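Local coordinates for uncharacterized protein (PDB 4L3R), which is of unknown function but belongs to the DUF4847 family in the Calycin clan, whose barrels often bind small hydrophobic molecules, at residues V6-W15 with Y121-T129; S71-I79 with G101-I112. One frame throughout, in Å; residues are numbered along the deposited sequence. Where two conformers were deposited one is given.

Contact 1 of 2, residues V6-W15 with Y121-T129; sequences VMEIFNDKTW and YEGDVHNLT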
loop_
_atom_site.group_PDB
_atom_site.type_symbol
_atom_site.label_atom_id
_atom_site.label_comp_id
_atom_site.label_asym_id
_atom_site.label_seq_id
_atom_site.Cartn_x
_atom_site.Cartn_y
_atom_site.Cartn_z
ATOM N N VAL B 6 -9.275 -3.464 5.798
ATOM C CA VAL B 6 -9.101 -2.695 4.559
ATOM C C VAL B 6 -7.806 -3.099 3.855
ATOM O O VAL B 6 -7.826 -3.274 2.643
ATOM C CB VAL B 6 -9.118 -1.161 4.819
ATOM C CG1 VAL B 6 -8.727 -0.369 3.566
ATOM C CG2 VAL B 6 -10.483 -0.718 5.306
HETATM N N MSE B 7 -6.692 -3.257 4.605
HETATM C CA MSE B 7 -5.431 -3.580 3.938
HETATM C C MSE B 7 -5.366 -5.058 3.537
HETATM O O MSE B 7 -4.511 -5.399 2.726
HETATM C CB MSE B 7 -4.211 -3.153 4.769
HETATM C CG MSE B 7 -3.496 -1.918 4.185
HETATM SE SE MSE B 7 -4.660 -0.408 3.639
HETATM C CE MSE B 7 -5.492 -0.177 5.348
ATOM N N GLU B 8 -6.316 -5.909 3.986
ATOM C CA GLU B 8 -6.374 -7.292 3.511
ATOM C C GLU B 8 -6.924 -7.318 2.066
ATOM O O GLU B 8 -6.682 -8.282 1.347
ATOM C CB GLU B 8 -7.227 -8.166 4.455
ATOM C CG GLU B 8 -7.168 -9.665 4.182
ATOM C CD GLU B 8 -5.786 -10.289 4.061
ATOM O OE1 GLU B 8 -4.879 -9.889 4.827
ATOM O OE2 GLU B 8 -5.608 -11.179 3.197
ATOM N N ILE B 9 -7.606 -6.238 1.625
ATOM C CA ILE B 9 -8.128 -6.106 0.262
ATOM C C ILE B 9 -6.952 -5.818 -0.716
ATOM O O ILE B 9 -7.010 -6.238 -1.872
ATOM C CB ILE B 9 -9.239 -5.009 0.213
ATOM C CG1 ILE B 9 -10.432 -5.384 1.131
ATOM C CG2 ILE B 9 -9.740 -4.780 -1.198
ATOM C CD1 ILE B 9 -11.357 -4.218 1.466
ATOM N N PHE B 10 -5.890 -5.132 -0.238
ATOM C CA PHE B 10 -4.676 -4.807 -1.010
ATOM C C PHE B 10 -3.573 -5.880 -0.915
ATOM O O PHE B 10 -2.593 -5.806 -1.663
ATOM C CB PHE B 10 -4.057 -3.495 -0.481
ATOM C CG PHE B 10 -4.802 -2.233 -0.822
ATOM C CD1 PHE B 10 -5.938 -1.868 -0.118
ATOM C CD2 PHE B 10 -4.313 -1.359 -1.786
ATOM C CE1 PHE B 10 -6.620 -0.696 -0.428
ATOM C CE2 PHE B 10 -4.988 -0.175 -2.080
ATOM C CZ PHE B 10 -6.140 0.144 -1.404
ATOM N N ASN B 11 -3.688 -6.821 0.037
ATOM C CA ASN B 11 -2.639 -7.795 0.343
ATOM C C ASN B 11 -2.419 -8.872 -0.747
ATOM O O ASN B 11 -2.953 -9.978 -0.651
ATOM C CB ASN B 11 -2.930 -8.467 1.705
ATOM C CG ASN B 11 -1.776 -9.227 2.317
ATOM O OD1 ASN B 11 -0.645 -9.234 1.813
ATOM N ND2 ASN B 11 -2.029 -9.837 3.465
ATOM N N ASP B 12 -1.544 -8.551 -1.728
ATOM C CA ASP B 12 -1.074 -9.441 -2.798
ATOM C C ASP B 12 -2.190 -10.361 -3.324
ATOM O O ASP B 12 -2.149 -11.583 -3.128
ATOM C CB ASP B 12 0.126 -10.265 -2.263
ATOM C CG ASP B 12 0.878 -11.105 -3.286
ATOM O OD1 ASP B 12 1.023 -10.648 -4.445
ATOM O OD2 ASP B 12 1.360 -12.201 -2.915
ATOM N N LYS B 13 -3.200 -9.763 -3.970
ATOM C CA LYS B 13 -4.320 -10.546 -4.483
ATOM C C LYS B 13 -5.059 -9.847 -5.605
ATOM O O LYS B 13 -5.207 -8.620 -5.599
ATOM C CB LYS B 13 -5.312 -10.872 -3.351
ATOM C CG LYS B 13 -5.848 -9.652 -2.591
ATOM C CD LYS B 13 -6.908 -10.029 -1.565
ATOM C CE LYS B 13 -6.348 -10.793 -0.387
ATOM N NZ LYS B 13 -7.329 -10.870 0.720
ATOM N N THR B 14 -5.562 -10.654 -6.551
ATOM C CA THR B 14 -6.375 -10.200 -7.667
ATOM C C THR B 14 -7.788 -10.692 -7.402
ATOM O O THR B 14 -7.996 -11.894 -7.207
ATOM C CB THR B 14 -5.785 -10.709 -8.978
ATOM O OG1 THR B 14 -4.470 -10.163 -9.111
ATOM C CG2 THR B 14 -6.628 -10.325 -10.189
ATOM N N TRP B 15 -8.750 -9.766 -7.366
ATOM C CA TRP B 15 -10.159 -10.086 -7.152
ATOM C C TRP B 15 -10.764 -10.471 -8.486
ATOM O O TRP B 15 -10.669 -9.698 -9.435
ATOM C CB TRP B 15 -10.890 -8.890 -6.540
ATOM C CG TRP B 15 -10.464 -8.627 -5.137
ATOM C CD1 TRP B 15 -9.532 -7.723 -4.720
ATOM C CD2 TRP B 15 -10.831 -9.389 -3.984
ATOM N NE1 TRP B 15 -9.364 -7.816 -3.361
ATOM C CE2 TRP B 15 -10.142 -8.840 -2.883
ATOM C CE3 TRP B 15 -11.710 -10.458 -3.767
ATOM C CZ2 TRP B 15 -10.316 -9.320 -1.575
ATOM C CZ3 TRP B 15 -11.867 -10.944 -2.483
ATOM C CH2 TRP B 15 -11.183 -10.374 -1.399
ATOM N N TYR B 121 -19.270 -1.555 0.706
ATOM C CA TYR B 121 -18.775 -2.913 0.500
ATOM C C TYR B 121 -18.769 -3.739 1.778
ATOM O O TYR B 121 -18.998 -3.235 2.875
ATOM C CB TYR B 121 -17.327 -2.865 -0.049
ATOM C CG TYR B 121 -16.295 -2.516 1.003
ATOM C CD1 TYR B 121 -16.093 -1.199 1.402
ATOM C CD2 TYR B 121 -15.573 -3.511 1.658
ATOM C CE1 TYR B 121 -15.187 -0.878 2.410
ATOM C CE2 TYR B 121 -14.670 -3.202 2.673
ATOM C CZ TYR B 121 -14.482 -1.883 3.048
ATOM O OH TYR B 121 -13.604 -1.537 4.043
ATOM N N GLU B 122 -18.441 -5.013 1.614
ATOM C CA GLU B 122 -18.201 -5.951 2.699
ATOM C C GLU B 122 -17.307 -7.061 2.136
ATOM O O GLU B 122 -17.287 -7.282 0.924
ATOM C CB GLU B 122 -19.507 -6.474 3.333
ATOM C CG GLU B 122 -20.393 -7.298 2.417
ATOM C CD GLU B 122 -21.773 -7.633 2.955
ATOM O OE1 GLU B 122 -22.104 -7.213 4.089
ATOM O OE2 GLU B 122 -22.536 -8.305 2.223
ATOM N N GLY B 123 -16.512 -7.678 2.994
ATOM C CA GLY B 123 -15.611 -8.732 2.558
ATOM C C GLY B 123 -14.727 -9.315 3.636
ATOM O O GLY B 123 -14.659 -8.804 4.759
ATOM N N ASP B 124 -14.049 -10.410 3.277
ATOM C CA ASP B 124 -13.118 -11.121 4.143
ATOM C C ASP B 124 -11.840 -11.417 3.318
ATOM O O ASP B 124 -11.615 -10.753 2.304
ATOM C CB ASP B 124 -13.796 -12.377 4.744
ATOM C CG ASP B 124 -14.075 -13.535 3.798
ATOM O OD1 ASP B 124 -13.953 -13.346 2.572
ATOM O OD2 ASP B 124 -14.447 -14.624 4.286
ATOM N N VAL B 125 -11.019 -12.389 3.740
ATOM C CA VAL B 125 -9.752 -12.717 3.077
ATOM C C VAL B 125 -9.986 -13.195 1.636
ATOM O O VAL B 125 -9.240 -12.802 0.748
ATOM C CB VAL B 125 -8.955 -13.787 3.891
ATOM C CG1 VAL B 125 -7.713 -14.269 3.132
ATOM C CG2 VAL B 125 -8.558 -13.256 5.269
ATOM N N HIS B 126 -10.998 -14.037 1.410
ATOM C CA HIS B 126 -11.252 -14.637 0.098
ATOM C C HIS B 126 -12.449 -14.059 -0.656
ATOM O O HIS B 126 -12.549 -14.334 -1.843
ATOM C CB HIS B 126 -11.455 -16.148 0.265
ATOM C CG HIS B 126 -10.225 -16.827 0.783
ATOM N ND1 HIS B 126 -9.120 -17.031 -0.026
ATOM C CD2 HIS B 126 -9.941 -17.275 2.027
ATOM C CE1 HIS B 126 -8.212 -17.615 0.738
ATOM N NE2 HIS B 126 -8.662 -17.782 1.983
ATOM N N ASN B 127 -13.350 -13.290 -0.012
ATOM C CA ASN B 127 -14.535 -12.752 -0.689
ATOM C C ASN B 127 -14.639 -11.234 -0.552
ATOM O O ASN B 127 -14.255 -10.674 0.470
ATOM C CB ASN B 127 -15.813 -13.399 -0.141
ATOM C CG ASN B 127 -15.801 -14.906 -0.212
ATOM O OD1 ASN B 127 -16.173 -15.503 -1.224
ATOM N ND2 ASN B 127 -15.329 -15.560 0.839
ATOM N N LEU B 128 -15.160 -10.580 -1.602
ATOM C CA LEU B 128 -15.391 -9.134 -1.638
ATOM C C LEU B 128 -16.710 -8.871 -2.342
ATOM O O LEU B 128 -16.940 -9.395 -3.432
ATOM C CB LEU B 128 -14.238 -8.390 -2.337
ATOM C CG LEU B 128 -14.389 -6.863 -2.491
ATOM C CD1 LEU B 128 -14.377 -6.167 -1.134
ATOM C CD2 LEU B 128 -13.286 -6.296 -3.371
ATOM N N THR B 129 -17.583 -8.079 -1.706
ATOM C CA THR B 129 -18.886 -7.715 -2.248
ATOM C C THR B 129 -18.946 -6.207 -2.351
ATOM O O THR B 129 -18.776 -5.535 -1.335
ATOM C CB THR B 129 -20.008 -8.265 -1.358
ATOM O OG1 THR B 129 -19.795 -9.659 -1.149
ATOM C CG2 THR B 129 -21.387 -8.048 -1.963
#
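Trp15 lays its six-membered ring against Leu128, joining the first strand of a Calycin-type antiparallel sheet to the beta-hairpin of strands 118-123 and 127-134. Leu128 CB stands over one indole face, 3.6 Å from the centroid of the six-membered ring and 16° off its normal, a CH-pi contact. CG of Leu128 is anti to its own backbone N (chi1 178°), which brings CD2 over the same face at the five-membered ring, 4.0 Å from Trp15 CD2. At the rim of the indole, near its plane, lies the carbonyl oxygen of Asp124. A hydrogen bond from Trp15 NE1 to Ile9 O (3.2 Å, 164° at the hydrogen), in the carbonyl plane and on a lone pair, fixes the rotation of the indole and ties it to helix 4-10. Beyond the indole, Ile9 CD1 meets Tyr121 CE2.

Val125, at the hairpin turn, faces Glu8: CG1 approaches the carboxylate at OE2 and CG2 lies against CG. Its carbonyl is gripped by Lys13, whose NZ donates to Val125 O (2.7 Å) on an in-plane lone pair. The same ammonium donates to Glu8 O and forms a salt bridge with Glu8 OE2 (3.0 Å), so one amine draws the turn and the helix together. Asn11 ND2 holds the other oxygen, Glu8 OE1, steadying the carboxylate. Val6 packs in addition on Asp61 of the second subunit, so helix 4-10 also faces the dimer partner. The turn is braced by an Asx motif: Asp124 OD1 accepts from Asn127 N at 2.7 Å and, through its syn lone pair, from Asn127 ND2 at 3.1 Å.

Contact 2 of 2, residues S71-I79 with G101-I112; sequences SAHAVKANI and GSESDKLAKVFI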
loop_
_atom_site.group_PDB
_atom_site.type_symbol
_atom_site.label_atom_id
_atom_site.label_comp_id
_atom_site.label_asym_id
_atom_site.label_seq_id
_atom_site.Cartn_x
_atom_site.Cartn_y
_atom_site.Cartn_z
ATOM N N SER B 71 -7.521 -0.604 -9.896
ATOM C CA SER B 71 -7.307 -0.983 -11.286
ATOM C C SER B 71 -8.234 -2.151 -11.592
ATOM O O SER B 71 -8.480 -2.977 -10.719
ATOM C CB SER B 71 -5.851 -1.364 -11.543
ATOM O OG SER B 71 -5.012 -0.222 -11.562
ATOM N N ALA B 72 -8.767 -2.210 -12.799
ATOM C CA ALA B 72 -9.639 -3.306 -13.189
ATOM C C ALA B 72 -9.532 -3.563 -14.670
ATOM O O ALA B 72 -9.219 -2.661 -15.450
ATOM C CB ALA B 72 -11.082 -3.008 -12.816
ATOM N N HIS B 73 -9.762 -4.804 -15.053
ATOM C CA HIS B 73 -9.757 -5.197 -16.451
ATOM C C HIS B 73 -11.016 -5.989 -16.704
ATOM O O HIS B 73 -11.260 -6.964 -16.002
ATOM C CB HIS B 73 -8.503 -6.002 -16.798
ATOM C CG HIS B 73 -8.516 -6.519 -18.202
ATOM N ND1 HIS B 73 -8.458 -7.868 -18.466
ATOM C CD2 HIS B 73 -8.666 -5.856 -19.371
ATOM C CE1 HIS B 73 -8.509 -7.986 -19.782
ATOM N NE2 HIS B 73 -8.657 -6.801 -20.366
ATOM N N ALA B 74 -11.833 -5.548 -17.669
ATOM C CA ALA B 74 -13.039 -6.257 -18.066
ATOM C C ALA B 74 -12.663 -7.211 -19.212
ATOM O O ALA B 74 -12.201 -8.307 -18.917
ATOM C CB ALA B 74 -14.123 -5.273 -18.473
ATOM N N VAL B 75 -12.809 -6.811 -20.490
ATOM C CA VAL B 75 -12.421 -7.647 -21.630
ATOM C C VAL B 75 -11.506 -6.800 -22.514
ATOM O O VAL B 75 -10.296 -7.032 -22.529
ATOM C CB VAL B 75 -13.657 -8.216 -22.385
ATOM C CG1 VAL B 75 -13.225 -9.030 -23.612
ATOM C CG2 VAL B 75 -14.517 -9.064 -21.450
ATOM N N LYS B 76 -12.064 -5.798 -23.208
ATOM C CA LYS B 76 -11.302 -4.871 -24.052
ATOM C C LYS B 76 -11.001 -3.546 -23.323
ATOM O O LYS B 76 -10.125 -2.812 -23.776
ATOM C CB LYS B 76 -12.071 -4.579 -25.353
ATOM C CG LYS B 76 -12.398 -5.835 -26.145
ATOM C CD LYS B 76 -12.858 -5.545 -27.569
ATOM C CE LYS B 76 -14.152 -4.777 -27.628
ATOM N NZ LYS B 76 -14.740 -4.781 -28.997
ATOM N N ALA B 77 -11.698 -3.237 -22.205
ATOM C CA ALA B 77 -11.495 -1.979 -21.490
ATOM C C ALA B 77 -10.773 -2.177 -20.154
ATOM O O ALA B 77 -10.888 -3.227 -19.520
ATOM C CB ALA B 77 -12.825 -1.286 -21.253
ATOM N N ASN B 78 -10.049 -1.131 -19.733
ATOM C CA ASN B 78 -9.287 -1.097 -18.489
ATOM C C ASN B 78 -9.606 0.125 -17.658
ATOM O O ASN B 78 -9.853 1.197 -18.204
ATOM C CB ASN B 78 -7.774 -1.066 -18.791
ATOM C CG ASN B 78 -7.216 -2.380 -19.251
ATOM O OD1 ASN B 78 -6.970 -3.278 -18.446
ATOM N ND2 ASN B 78 -7.003 -2.535 -20.552
ATOM N N ILE B 79 -9.513 -0.028 -16.340
ATOM C CA ILE B 79 -9.556 1.050 -15.362
ATOM C C ILE B 79 -8.140 1.053 -14.785
ATOM O O ILE B 79 -7.699 0.011 -14.305
ATOM C CB ILE B 79 -10.668 0.852 -14.304
ATOM C CG1 ILE B 79 -12.054 0.847 -14.987
ATOM C CG2 ILE B 79 -10.576 1.934 -13.208
ATOM C CD1 ILE B 79 -13.206 0.503 -14.066
ATOM N N GLY B 101 -10.745 2.465 -23.355
ATOM C CA GLY B 101 -11.260 1.476 -24.292
ATOM C C GLY B 101 -12.755 1.309 -24.155
ATOM O O GLY B 101 -13.344 1.678 -23.138
ATOM N N SER B 102 -13.375 0.761 -25.196
ATOM C CA SER B 102 -14.823 0.561 -25.272
ATOM C C SER B 102 -15.166 -0.925 -25.186
ATOM O O SER B 102 -14.375 -1.759 -25.624
ATOM C CB SER B 102 -15.335 1.144 -26.590
ATOM O OG SER B 102 -16.743 1.309 -26.598
ATOM N N GLU B 103 -16.345 -1.256 -24.646
ATOM C CA GLU B 103 -16.809 -2.640 -24.552
ATOM C C GLU B 103 -18.010 -2.898 -25.451
ATOM O O GLU B 103 -18.870 -2.030 -25.584
ATOM C CB GLU B 103 -17.200 -2.981 -23.111
ATOM C CG GLU B 103 -16.038 -3.004 -22.133
ATOM C CD GLU B 103 -15.043 -4.141 -22.291
ATOM O OE1 GLU B 103 -15.145 -4.924 -23.263
ATOM O OE2 GLU B 103 -14.150 -4.254 -21.423
ATOM N N SER B 104 -18.065 -4.095 -26.062
ATOM C CA SER B 104 -19.217 -4.556 -26.835
ATOM C C SER B 104 -20.020 -5.589 -26.012
ATOM O O SER B 104 -21.239 -5.663 -26.148
ATOM C CB SER B 104 -18.788 -5.150 -28.177
ATOM O OG SER B 104 -18.055 -6.359 -28.044
ATOM N N ASP B 105 -19.343 -6.387 -25.172
ATOM C CA ASP B 105 -19.982 -7.416 -24.353
ATOM C C ASP B 105 -20.823 -6.782 -23.238
ATOM O O ASP B 105 -20.334 -5.899 -22.540
ATOM C CB ASP B 105 -18.908 -8.336 -23.752
ATOM C CG ASP B 105 -19.469 -9.599 -23.159
ATOM O OD1 ASP B 105 -19.734 -10.543 -23.925
ATOM O OD2 ASP B 105 -19.662 -9.639 -21.930
ATOM N N LYS B 106 -22.079 -7.236 -23.068
ATOM C CA LYS B 106 -22.986 -6.678 -22.057
ATOM C C LYS B 106 -22.483 -6.885 -20.630
ATOM O O LYS B 106 -22.668 -5.987 -19.813
ATOM C CB LYS B 106 -24.402 -7.250 -22.191
ATOM C CG LYS B 106 -25.123 -6.771 -23.450
ATOM C CD LYS B 106 -26.550 -7.299 -23.479
ATOM C CE LYS B 106 -27.343 -6.786 -24.658
ATOM N NZ LYS B 106 -28.764 -7.205 -24.583
ATOM N N LEU B 107 -21.862 -8.039 -20.313
ATOM C CA LEU B 107 -21.320 -8.252 -18.962
ATOM C C LEU B 107 -20.175 -7.275 -18.693
ATOM O O LEU B 107 -20.086 -6.733 -17.591
ATOM C CB LEU B 107 -20.834 -9.699 -18.758
ATOM C CG LEU B 107 -20.393 -10.071 -17.328
ATOM C CD1 LEU B 107 -21.544 -9.936 -16.337
ATOM C CD2 LEU B 107 -19.817 -11.475 -17.288
ATOM N N ALA B 108 -19.320 -7.037 -19.701
ATOM C CA ALA B 108 -18.193 -6.098 -19.591
ATOM C C ALA B 108 -18.684 -4.648 -19.420
ATOM O O ALA B 108 -18.097 -3.899 -18.641
ATOM C CB ALA B 108 -17.296 -6.212 -20.814
ATOM N N LYS B 109 -19.775 -4.265 -20.114
ATOM C CA LYS B 109 -20.352 -2.917 -19.973
ATOM C C LYS B 109 -20.892 -2.702 -18.557
ATOM O O LYS B 109 -20.672 -1.641 -17.969
ATOM C CB LYS B 109 -21.486 -2.690 -20.987
ATOM C CG LYS B 109 -21.038 -2.485 -22.427
ATOM C CD LYS B 109 -22.267 -2.405 -23.343
ATOM C CE LYS B 109 -21.914 -2.158 -24.781
ATOM N NZ LYS B 109 -23.124 -2.046 -25.638
ATOM N N VAL B 110 -21.605 -3.713 -18.021
ATOM C CA VAL B 110 -22.178 -3.677 -16.673
ATOM C C VAL B 110 -21.049 -3.621 -15.618
ATOM O O VAL B 110 -21.155 -2.873 -14.646
ATOM C CB VAL B 110 -23.126 -4.890 -16.455
ATOM C CG1 VAL B 110 -23.451 -5.098 -14.975
ATOM C CG2 VAL B 110 -24.410 -4.713 -17.261
ATOM N N PHE B 111 -19.993 -4.421 -15.805
ATOM C CA PHE B 111 -18.844 -4.469 -14.893
ATOM C C PHE B 111 -18.157 -3.100 -14.772
ATOM O O PHE B 111 -17.964 -2.612 -13.660
ATOM C CB PHE B 111 -17.840 -5.519 -15.403
ATOM C CG PHE B 111 -16.577 -5.679 -14.593
ATOM C CD1 PHE B 111 -16.562 -6.466 -13.455
ATOM C CD2 PHE B 111 -15.383 -5.123 -15.022
ATOM C CE1 PHE B 111 -15.389 -6.668 -12.744
ATOM C CE2 PHE B 111 -14.205 -5.313 -14.299
ATOM C CZ PHE B 111 -14.214 -6.096 -13.168
ATOM N N ILE B 112 -17.831 -2.473 -15.914
ATOM C CA ILE B 112 -17.136 -1.177 -15.945
ATOM C C ILE B 112 -18.020 -0.063 -15.367
ATOM O O ILE B 112 -17.532 0.711 -14.543
ATOM C CB ILE B 112 -16.649 -0.837 -17.387
ATOM C CG1 ILE B 112 -15.544 -1.826 -17.849
ATOM C CG2 ILE B 112 -16.159 0.619 -17.504
ATOM C CD1 ILE B 112 -14.149 -1.672 -17.187
HETATM O O HOH W 1 -15.445 -2.169 -28.768
#
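Glu103 pushes its carboxylate into the turn of the beta-hairpin formed by strands 66-73 and 78-87, where OE2 takes two backbone N-H groups. Val75 N donates to OE2 (3.0 Å, 167°) from the syn side and Ala77 N (2.8 Å) from well above the carboxylate plane, the two arriving from opposite faces. Lys76 N adds a weak bond to OE1 at 3.2 Å. The methyls of Ala74 and Ala77 close in on OE2. CG of Glu103 stands anti to the carbonyl carbon (chi1 -67°), and a single bend at chi2 (-70°) brings the carboxylate to the turn.

Below the carboxylate the contact becomes apolar. Ala74 CB touches Phe111 CD2 at 3.7 Å and Ile112 CG1 at 3.8 Å, while the Ile112 and Ile79 side chains run past each other in opposite directions, CD1 to CD1 3.9 Å; Ala108 CB lies against Val75 CG2. Helix 106-116 thereby rests on the hairpin, and Phe53 meets the Phe111 ring edge-to-face. Asp105 occupies the N-cap; its OD2 accepts weak bonds from Leu107 N and Ala108 N and also bonds Ser43 OG. On the exposed side, Lys76 NZ reaches a water 2.7 Å away that bonds weakly to Ser102 O.

Replacing Glu103 by an alanine would probably leave the N-H groups of Val75 and Ala77 without their acceptor and set the turn free to shift. Peptide N-H groups thus do for this carboxylate what a basic side chain might: the converging dipoles would be expected to stabilise its negative charge and to pin the loop ahead of helix 106-116 to the hairpin.

Contacts 1 and 2 lie on opposite sides of the chain's centre, their centres 21 Å apart and their nearest atoms about 6 Å apart, without touching. Both reach the same antiparallel sheet, and contact 2 is nested in the loop that contact 1 closes. Helix 106-116 of contact 2 runs directly on to strand 118-123 of contact 1, so one continuous piece of chain links them. Contact 1 sets the N-terminal helix and the start of strand 15-22 against a hairpin; contact 2 sets helix 106-116 and the loop before it against another. With the function unknown, neither contact can be tied to a site; both join helices to one Calycin-like sheet.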